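Local coordinates for substrate binding periplasmic protein (PDB 3LOP) that binds leucine in the cleft between its two lobes and probably delivers it to a membrane transporter from the periplasm, at residues Gly41-Glu45 with Ile300-Lys306. Residues are numbered along the deposited sequence; the frame is centred on the assembly and turned at random.
Sequences GINGE and IRRAGPK
Glu45 reaches across to Lys306 and accepts its backbone N-H on OE2, with 2.9 Å from Lys306 N to Glu45 OE2. The proton arrives on the syn side of the carboxylate, 21° out of its plane, along a fairly straight path. CG of Glu45 stands anti to its own carbonyl carbon (chi1 -58°) and the chain runs extended beyond it, long enough to bring an acceptor to this N-H and the carboxylate alongside Pro305, with CA close to OE2.

Asn43 supplies the second polar link. Its ND2 gives a weak bond to the carbonyl of Arg301, 3.4 Å from Asn43 ND2 to Arg301 O, and a shorter one to a water, 2.8 Å from Asn43 ND2. That water donates to Ile300 O and Gly304 O, so one molecule joins the turn to carbonyls of the last helical turn and of Gly304 just beyond it, where an amide is apt because it can donate to such acceptors. A second water accepts from Arg301 NH1 at the guanidinium edge and donates weakly to Asn43 OD1; the guanidinium itself is drawn away to a salt bridge with Glu298.

Ile42 makes up the buried side of the contact with Ile300. Its branched apolar side chain serves two surfaces: CG2 presses on the helix backbone, 3.5 Å from Ile42 CG2 to Arg301 CA, while Ile42 CD1 meets CG2 of Ile300 at 3.8 Å, the two side chains crossing at about a right angle. Ile300 also packs on Ile6 of strand 6-12.

Residues Ile42 to Glu45 form a type I' turn; Asn43 and Gly44 suit its positive phi angles. At Gly304 a CB would jam against the preceding carbonyl oxygen, which glycine avoids. Buried isoleucines and a more exposed polar rim thus join the loop after helix 19-38 to the C-terminal end of helix 284-303 and the residues that follow it.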
loop_
_atom_site.group_PDB
_atom_site.type_symbol
_atom_site.label_atom_id
_atom_site.label_comp_id
_atom_site.label_asym_id
_atom_site.label_seq_id
_atom_site.Cartn_x
_atom_site.Cartn_y
_atom_site.Cartn_z
ATOM N N GLY A 41 -14.886 -10.247 19.632
ATOM C CA GLY A 41 -13.622 -9.577 19.898
ATOM C C GLY A 41 -12.477 -10.535 20.031
ATOM O O GLY A 41 -12.479 -11.582 19.397
ATOM N N ILE A 42 -11.499 -10.177 20.852
ATOM C CA ILE A 42 -10.340 -11.032 21.058
ATOM C C ILE A 42 -10.279 -11.465 22.514
ATOM O O ILE A 42 -10.090 -10.642 23.407
ATOM C CB ILE A 42 -9.035 -10.301 20.703
ATOM C CG1 ILE A 42 -9.073 -9.852 19.242
ATOM C CG2 ILE A 42 -7.848 -11.222 20.937
ATOM C CD1 ILE A 42 -7.830 -9.111 18.798
ATOM N N ASN A 43 -10.439 -12.763 22.741
ATOM C CA ASN A 43 -10.413 -13.313 24.091
ATOM C C ASN A 43 -11.395 -12.541 24.973
ATOM O O ASN A 43 -11.105 -12.235 26.129
ATOM C CB ASN A 43 -8.995 -13.233 24.672
ATOM C CG ASN A 43 -7.981 -14.032 23.860
ATOM O OD1 ASN A 43 -8.187 -15.213 23.572
ATOM N ND2 ASN A 43 -6.876 -13.390 23.494
ATOM N N GLY A 44 -12.555 -12.221 24.403
ATOM C CA GLY A 44 -13.579 -11.497 25.134
ATOM C C GLY A 44 -13.326 -10.010 25.294
ATOM O O GLY A 44 -14.056 -9.326 26.010
ATOM N N GLU A 45 -12.299 -9.496 24.628
ATOM C CA GLU A 45 -11.983 -8.079 24.735
ATOM C C GLU A 45 -12.339 -7.308 23.467
ATOM O O GLU A 45 -12.187 -7.816 22.358
ATOM C CB GLU A 45 -10.498 -7.896 25.061
ATOM C CG GLU A 45 -10.069 -8.577 26.352
ATOM C CD GLU A 45 -8.635 -8.265 26.733
ATOM O OE1 GLU A 45 -8.348 -7.093 27.060
ATOM O OE2 GLU A 45 -7.796 -9.190 26.704
ATOM N N ILE A 300 -2.415 -10.129 18.461
ATOM C CA ILE A 300 -3.006 -9.730 19.732
ATOM C C ILE A 300 -3.621 -10.948 20.419
ATOM O O ILE A 300 -3.503 -11.113 21.633
ATOM C CB ILE A 300 -4.082 -8.641 19.526
ATOM C CG1 ILE A 300 -3.420 -7.369 18.982
ATOM C CG2 ILE A 300 -4.784 -8.344 20.848
ATOM C CD1 ILE A 300 -4.387 -6.246 18.658
ATOM N N ARG A 301 -4.263 -11.805 19.633
ATOM C CA ARG A 301 -4.884 -13.011 20.167
ATOM C C ARG A 301 -3.831 -13.907 20.815
ATOM O O ARG A 301 -4.034 -14.422 21.915
ATOM C CB ARG A 301 -5.591 -13.782 19.050
ATOM C CG ARG A 301 -6.405 -14.971 19.549
ATOM C CD ARG A 301 -6.972 -15.785 18.395
ATOM N NE ARG A 301 -5.931 -16.528 17.690
ATOM C CZ ARG A 301 -5.254 -17.546 18.217
ATOM N NH1 ARG A 301 -5.510 -17.945 19.456
ATOM N NH2 ARG A 301 -4.319 -18.161 17.506
ATOM N N ARG A 302 -2.706 -14.085 20.130
ATOM C CA ARG A 302 -1.625 -14.920 20.641
ATOM C C ARG A 302 -0.938 -14.316 21.860
ATOM O O ARG A 302 -0.342 -15.038 22.663
ATOM C CB ARG A 302 -0.586 -15.165 19.543
ATOM C CG ARG A 302 -1.114 -15.931 18.345
ATOM C CD ARG A 302 0.011 -16.222 17.368
ATOM N NE ARG A 302 -0.455 -16.934 16.183
ATOM C CZ ARG A 302 0.346 -17.567 15.329
ATOM N NH1 ARG A 302 1.658 -17.579 15.530
ATOM N NH2 ARG A 302 -0.165 -18.190 14.276
ATOM N N ALA A 303 -1.025 -12.997 21.999
ATOM C CA ALA A 303 -0.394 -12.305 23.119
ATOM C C ALA A 303 -1.072 -12.592 24.455
ATOM O O ALA A 303 -0.500 -12.324 25.513
ATOM C CB ALA A 303 -0.367 -10.807 22.855
ATOM N N GLY A 304 -2.291 -13.119 24.408
ATOM C CA GLY A 304 -2.997 -13.446 25.636
ATOM C C GLY A 304 -3.840 -12.321 26.205
ATOM O O GLY A 304 -3.851 -11.216 25.668
ATOM N N PRO A 305 -4.568 -12.579 27.304
ATOM C CA PRO A 305 -5.428 -11.589 27.960
ATOM C C PRO A 305 -4.675 -10.328 28.373
ATOM O O PRO A 305 -3.503 -10.391 28.743
ATOM C CB PRO A 305 -5.971 -12.354 29.165
ATOM C CG PRO A 305 -6.039 -13.754 28.657
ATOM C CD PRO A 305 -4.710 -13.894 27.951
ATOM N N LYS A 306 -5.365 -9.191 28.309
ATOM C CA LYS A 306 -4.788 -7.900 28.674
ATOM C C LYS A 306 -3.356 -7.801 28.161
ATOM O O LYS A 306 -2.429 -7.532 28.925
ATOM C CB LYS A 306 -4.808 -7.736 30.195
ATOM C CG LYS A 306 -6.190 -7.893 30.812
ATOM C CD LYS A 306 -6.144 -7.720 32.321
ATOM C CE LYS A 306 -7.528 -7.868 32.937
ATOM N NZ LYS A 306 -7.507 -7.651 34.412
HETATM O O HOH W 1 -5.460 -10.972 23.573
HETATM O O HOH W 2 -7.655 -17.771 21.451
#